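Local atomic coordinates of 2,5-dihydroxypyridine 5,6-dioxygenase (Pseudomonas putida KT2440, PDB entry 7CUP), a protein that catalyses the iron-dependent, dioxygen-consuming ring cleavage of 2,5-dihydroxypyridine between carbons 5 and 6, giving N-formylmaleamate in aerobic nicotinate degradation. Residues V27-S32 and V98-L103; I119-E124 and G185-W190. All coordinates share one frame; numbering follows the deposited sequence.

Interaction 1. Residues V27-S32 and V98-L103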
loop_
_atom_site.group_PDB
_atom_site.type_symbol
_atom_site.label_atom_id
_atom_site.label_comp_id
_atom_site.label_asym_id
_atom_site.label_seq_id
_atom_site.Cartn_x
_atom_site.Cartn_y
_atom_site.Cartn_z
ATOM N N VAL A 27 22.861 -2.862 -15.372
ATOM C CA VAL A 27 21.578 -2.204 -15.746
ATOM C C VAL A 27 21.161 -1.271 -14.609
ATOM O O VAL A 27 21.081 -1.729 -13.444
ATOM C CB VAL A 27 20.495 -3.256 -16.016
ATOM C CG1 VAL A 27 19.159 -2.585 -16.305
ATOM C CG2 VAL A 27 20.898 -4.210 -17.131
ATOM N N ALA A 28 20.861 -0.024 -14.935
ATOM C CA ALA A 28 20.181 0.928 -14.041
ATOM C C ALA A 28 18.739 1.086 -14.520
ATOM O O ALA A 28 18.516 1.374 -15.718
ATOM C CB ALA A 28 20.927 2.236 -14.033
ATOM N N VAL A 29 17.799 0.898 -13.603
ATOM C CA VAL A 29 16.353 1.135 -13.842
ATOM C C VAL A 29 16.032 2.506 -13.250
ATOM O O VAL A 29 16.101 2.661 -12.020
ATOM C CB VAL A 29 15.449 0.023 -13.289
ATOM C CG1 VAL A 29 13.995 0.325 -13.628
ATOM C CG2 VAL A 29 15.853 -1.334 -13.829
ATOM N N LEU A 30 15.816 3.478 -14.137
ATOM C CA LEU A 30 15.537 4.891 -13.781
ATOM C C LEU A 30 14.032 5.067 -13.588
ATOM O O LEU A 30 13.241 4.666 -14.484
ATOM C CB LEU A 30 16.038 5.788 -14.897
ATOM C CG LEU A 30 15.691 7.256 -14.695
ATOM C CD1 LEU A 30 16.287 7.804 -13.394
ATOM C CD2 LEU A 30 16.137 8.046 -15.902
ATOM N N LYS A 31 13.645 5.612 -12.452
ATOM C CA LYS A 31 12.204 5.809 -12.149
ATOM C C LYS A 31 11.996 7.120 -11.397
ATOM O O LYS A 31 12.971 7.676 -10.882
ATOM C CB LYS A 31 11.664 4.642 -11.309
ATOM C CG LYS A 31 12.377 4.437 -9.985
ATOM C CD LYS A 31 11.747 3.362 -9.143
ATOM C CE LYS A 31 12.340 3.272 -7.761
ATOM N NZ LYS A 31 11.533 2.351 -6.936
ATOM N N SER A 32 10.737 7.549 -11.325
ATOM C CA SER A 32 10.253 8.680 -10.493
ATOM C C SER A 32 8.934 8.259 -9.838
ATOM O O SER A 32 8.570 7.106 -9.999
ATOM C CB SER A 32 10.129 9.944 -11.332
ATOM O OG SER A 32 9.932 11.082 -10.499
ATOM N N VAL A 98 17.255 1.395 -18.250
ATOM C CA VAL A 98 15.806 1.257 -18.571
ATOM C C VAL A 98 15.129 2.506 -18.035
ATOM O O VAL A 98 15.044 2.645 -16.833
ATOM C CB VAL A 98 15.171 0.012 -17.946
ATOM C CG1 VAL A 98 13.704 -0.041 -18.290
ATOM C CG2 VAL A 98 15.895 -1.246 -18.389
ATOM N N ASP A 99 14.672 3.384 -18.901
ATOM C CA ASP A 99 14.011 4.634 -18.469
ATOM C C ASP A 99 12.497 4.390 -18.383
ATOM O O ASP A 99 11.837 4.230 -19.416
ATOM C CB ASP A 99 14.455 5.744 -19.422
ATOM C CG ASP A 99 13.774 7.070 -19.182
ATOM O OD1 ASP A 99 13.060 7.175 -18.151
ATOM O OD2 ASP A 99 13.924 7.950 -20.056
ATOM N N THR A 100 11.954 4.391 -17.169
ATOM C CA THR A 100 10.498 4.321 -16.892
ATOM C C THR A 100 9.970 5.681 -16.445
ATOM O O THR A 100 8.837 5.715 -15.937
ATOM C CB THR A 100 10.203 3.276 -15.812
ATOM O OG1 THR A 100 10.689 3.713 -14.535
ATOM C CG2 THR A 100 10.828 1.939 -16.121
ATOM N N MET A 101 10.703 6.778 -16.651
ATOM C CA MET A 101 10.227 8.131 -16.234
ATOM C C MET A 101 10.211 9.131 -17.408
ATOM O O MET A 101 9.672 10.236 -17.189
ATOM C CB MET A 101 11.060 8.701 -15.077
ATOM C CG MET A 101 12.405 9.243 -15.468
ATOM S SD MET A 101 13.241 10.061 -14.066
ATOM C CE MET A 101 12.615 11.720 -14.202
ATOM N N MET A 102 10.795 8.790 -18.570
ATOM C CA MET A 102 10.699 9.572 -19.836
ATOM C C MET A 102 11.616 10.782 -19.719
ATOM O O MET A 102 11.104 11.894 -19.601
ATOM C CB MET A 102 9.268 10.056 -20.086
ATOM C CG MET A 102 8.597 9.428 -21.260
ATOM S SD MET A 102 9.174 10.151 -22.779
ATOM C CE MET A 102 8.173 11.629 -22.825
ATOM N N LEU A 103 12.919 10.538 -19.668
ATOM C CA LEU A 103 13.957 11.580 -19.783
ATOM C C LEU A 103 13.857 12.110 -21.201
ATOM O O LEU A 103 14.211 11.364 -22.114
ATOM C CB LEU A 103 15.356 10.989 -19.596
ATOM C CG LEU A 103 15.830 10.758 -18.177
ATOM C CD1 LEU A 103 17.274 10.310 -18.236
ATOM C CD2 LEU A 103 15.674 12.000 -17.310
#
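Leu30 O is gripped twice by Thr100: the backbone Thr100 N lies 3.0 Å from it and the hydroxyl Thr100 OG1 2.7 Å, the latter at a C=O...O angle of 135°. Two more backbone bonds precede this pair, Val98 N to Ala28 O at 2.8 Å and Leu30 N to Val98 O at 2.9 Å. On the face of Leu30 and Asp99, the Leu30 side chain does most of the packing. Its CD2 presses against Leu103 CD1 at 3.4 Å, a tight approach, with the two side chains nearly at right angles, while Met101 SD lies 3.8 Å from Leu30 CG. This alignment of Val29 with Val98 and Leu30 with Asp99 joins neighbouring strands of a parallel sheet, where strand 96-99 runs into a loop. Asp99 shapes that exit: CG anti to its own N (chi1 175°) sets the carboxylate facing the N-H groups of the next residues. OD1 takes the N-H groups of Met101, at 2.8 Å in an Asx turn, and of Met102, and OD2 receives Leu103 N on its syn lone pair. An asparagine here, with one acceptor oxygen instead of two, would probably leave at least one of these N-H groups without a mate and let the turn relax. On its other flank Leu30 touches Val57 of neighbouring strand 53-58.

Interaction 2. Residues I119-E124 and G185-W190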
loop_
_atom_site.group_PDB
_atom_site.type_symbol
_atom_site.label_atom_id
_atom_site.label_comp_id
_atom_site.label_asym_id
_atom_site.label_seq_id
_atom_site.Cartn_x
_atom_site.Cartn_y
_atom_site.Cartn_z
ATOM N N ILE A 119 20.354 3.391 -23.766
ATOM C CA ILE A 119 19.114 3.777 -23.040
ATOM C C ILE A 119 17.919 3.173 -23.763
ATOM O O ILE A 119 17.738 3.484 -24.977
ATOM C CB ILE A 119 18.970 5.295 -22.896
ATOM C CG1 ILE A 119 20.212 5.922 -22.243
ATOM C CG2 ILE A 119 17.669 5.584 -22.153
ATOM C CD1 ILE A 119 20.158 7.455 -22.090
ATOM N N LEU A 120 17.135 2.369 -23.032
ATOM C CA LEU A 120 15.835 1.830 -23.515
ATOM C C LEU A 120 14.699 2.541 -22.774
ATOM O O LEU A 120 14.613 2.408 -21.571
ATOM C CB LEU A 120 15.775 0.323 -23.271
ATOM C CG LEU A 120 14.499 -0.343 -23.785
ATOM C CD1 LEU A 120 14.380 -0.187 -25.291
ATOM C CD2 LEU A 120 14.467 -1.798 -23.396
ATOM N N LEU A 121 13.865 3.290 -23.488
ATOM C CA LEU A 121 12.649 3.916 -22.918
ATOM C C LEU A 121 11.546 2.854 -22.902
ATOM O O LEU A 121 11.426 2.100 -23.893
ATOM C CB LEU A 121 12.261 5.145 -23.737
ATOM C CG LEU A 121 10.969 5.810 -23.281
ATOM C CD1 LEU A 121 11.114 6.407 -21.895
ATOM C CD2 LEU A 121 10.506 6.852 -24.286
ATOM N N ALA A 122 10.819 2.730 -21.780
ATOM C CA ALA A 122 9.745 1.722 -21.588
ATOM C C ALA A 122 8.698 2.325 -20.642
ATOM O O ALA A 122 8.892 2.209 -19.427
ATOM C CB ALA A 122 10.295 0.412 -21.040
ATOM N N VAL A 123 7.675 2.990 -21.190
ATOM C CA VAL A 123 6.711 3.756 -20.355
ATOM C C VAL A 123 5.275 3.401 -20.750
ATOM O O VAL A 123 4.368 3.674 -19.922
ATOM C CB VAL A 123 6.970 5.267 -20.430
ATOM C CG1 VAL A 123 8.202 5.633 -19.632
ATOM C CG2 VAL A 123 7.049 5.791 -21.861
ATOM N N GLU A 124 5.080 2.806 -21.928
ATOM C CA GLU A 124 3.719 2.448 -22.390
ATOM C C GLU A 124 3.222 1.318 -21.506
ATOM O O GLU A 124 4.009 0.580 -20.903
ATOM C CB GLU A 124 3.672 2.045 -23.867
ATOM C CG GLU A 124 3.921 3.176 -24.835
ATOM C CD GLU A 124 2.920 4.317 -24.862
ATOM O OE1 GLU A 124 2.157 4.378 -25.828
ATOM O OE2 GLU A 124 3.006 5.214 -23.976
ATOM N N GLY A 185 25.920 3.591 -26.857
ATOM C CA GLY A 185 25.483 4.964 -27.105
ATOM C C GLY A 185 24.125 5.008 -27.790
ATOM O O GLY A 185 23.723 6.104 -28.173
ATOM N N ARG A 186 23.403 3.894 -27.911
ATOM C CA ARG A 186 22.111 3.897 -28.654
ATOM C C ARG A 186 20.960 4.218 -27.697
ATOM O O ARG A 186 20.918 3.657 -26.582
ATOM C CB ARG A 186 21.791 2.572 -29.340
ATOM C CG ARG A 186 20.513 2.629 -30.166
ATOM C CD ARG A 186 20.079 1.321 -30.852
ATOM N NE ARG A 186 18.833 1.546 -31.562
ATOM C CZ ARG A 186 18.723 2.301 -32.655
ATOM N NH1 ARG A 186 19.799 2.847 -33.196
ATOM N NH2 ARG A 186 17.539 2.492 -33.214
ATOM N N TRP A 187 20.047 5.071 -28.156
ATOM C CA TRP A 187 18.738 5.323 -27.510
ATOM C C TRP A 187 17.685 4.648 -28.388
ATOM O O TRP A 187 17.767 4.751 -29.645
ATOM C CB TRP A 187 18.463 6.825 -27.300
ATOM C CG TRP A 187 17.167 7.082 -26.597
ATOM C CD1 TRP A 187 16.966 7.308 -25.267
ATOM C CD2 TRP A 187 15.864 7.156 -27.206
ATOM N NE1 TRP A 187 15.631 7.504 -25.009
ATOM C CE2 TRP A 187 14.933 7.418 -26.178
ATOM C CE3 TRP A 187 15.406 7.083 -28.525
ATOM C CZ2 TRP A 187 13.572 7.579 -26.426
ATOM C CZ3 TRP A 187 14.054 7.209 -28.764
ATOM C CH2 TRP A 187 13.150 7.458 -27.727
ATOM N N ASP A 188 16.760 3.929 -27.774
ATOM C CA ASP A 188 15.571 3.397 -28.490
ATOM C C ASP A 188 14.412 3.264 -27.505
ATOM O O ASP A 188 14.601 3.540 -26.300
ATOM C CB ASP A 188 15.899 2.100 -29.224
ATOM C CG ASP A 188 15.104 1.877 -30.505
ATOM O OD1 ASP A 188 13.894 2.233 -30.531
ATOM O OD2 ASP A 188 15.692 1.298 -31.478
ATOM N N HIS A 189 13.232 2.959 -28.035
ATOM C CA HIS A 189 11.952 3.032 -27.295
ATOM C C HIS A 189 11.205 1.746 -27.571
ATOM O O HIS A 189 10.911 1.497 -28.741
ATOM C CB HIS A 189 11.163 4.234 -27.803
ATOM C CG HIS A 189 9.903 4.512 -27.055
ATOM N ND1 HIS A 189 9.045 5.522 -27.442
ATOM C CD2 HIS A 189 9.326 3.903 -25.998
ATOM C CE1 HIS A 189 8.026 5.549 -26.603
ATOM N NE2 HIS A 189 8.171 4.575 -25.728
ATOM N N TRP A 190 10.995 0.930 -26.549
ATOM C CA TRP A 190 10.034 -0.178 -26.629
ATOM C C TRP A 190 8.656 0.345 -26.228
ATOM O O TRP A 190 8.497 0.716 -25.065
ATOM C CB TRP A 190 10.537 -1.271 -25.713
ATOM C CG TRP A 190 9.570 -2.389 -25.525
ATOM C CD1 TRP A 190 8.505 -2.763 -26.300
ATOM C CD2 TRP A 190 9.615 -3.285 -24.431
ATOM N NE1 TRP A 190 7.903 -3.862 -25.750
ATOM C CE2 TRP A 190 8.558 -4.194 -24.602
ATOM C CE3 TRP A 190 10.437 -3.365 -23.308
ATOM C CZ2 TRP A 190 8.331 -5.228 -23.699
ATOM C CZ3 TRP A 190 10.210 -4.388 -22.418
ATOM C CH2 TRP A 190 9.186 -5.310 -22.626
HETATM O O HOH W 1 7.134 2.792 -23.840
#
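Leu121 CD2 sits squarely over the face of the His189 imidazole, 3.5 Å from the ring centroid and only 4° off the normal, a CH-pi contact. The strands that carry these two residues are parallel neighbours, 119-121 beside the outermost strand 187-189 of the five-stranded parallel sheet; their axes approach to 4.7 Å and run 20° apart. Four backbone bonds hold the pair in register, among them the nearly straight Leu121 N to Asp188 O and, further along, Trp190 N to Leu121 O. Leu121 and His189 both have CG anti to N, which lays the two side chains alongside one another, pointing the same way. The same CD2 methyl also meets the Trp187 indole, 3.8 Å from CZ2, so this one methyl touches both rings, one over its face and the other at its edge. Further back along this face, Ile119 CG2 approaches Trp187 CD1 at 3.6 Å, the two side chains crossing at a slant. Trp187 is also met edge-to-face by His105, and its side chain lies about 10 Å from the bound iron, near the metal site but not among the residues that bind it. The other face carries Leu120, whose CD1 reaches Trp190 CB at 4.0 Å, and Asp188, whose OD2 receives both NE and NH2 of Arg186 in a side-on salt bridge. Helix 5-18 packs on Leu120 and Trp190. Beside Val123 and Trp190, one water joins the two segments: it accepts from Val123 N at 2.7 Å, donates to Trp190 O, and lies in the plane of the imidazole at its edge, 2.8 Å from His189 NE2.

Interaction 1 is complete in the sequence before interaction 2 begins, and their centres lie about 9 Å apart on the same side of the chain's centre. Both belong to one parallel sheet, ordered 53-58, 26-31, 96-99, 118-121, 187-189. Interaction 1 joins the second and third strands and interaction 2 the last two; between them Asp99 N lies 2.8 Å from Leu120 O and Asp99 O 3.0 Å from Ala122 N, both probable hydrogen bonds. Backbone pairing thus runs continuously from 27-32 to 185-190. The side chain of Trp187, at the 187-189 edge, lies about 10 Å from the iron, whereas interaction 1 is away from the metal site.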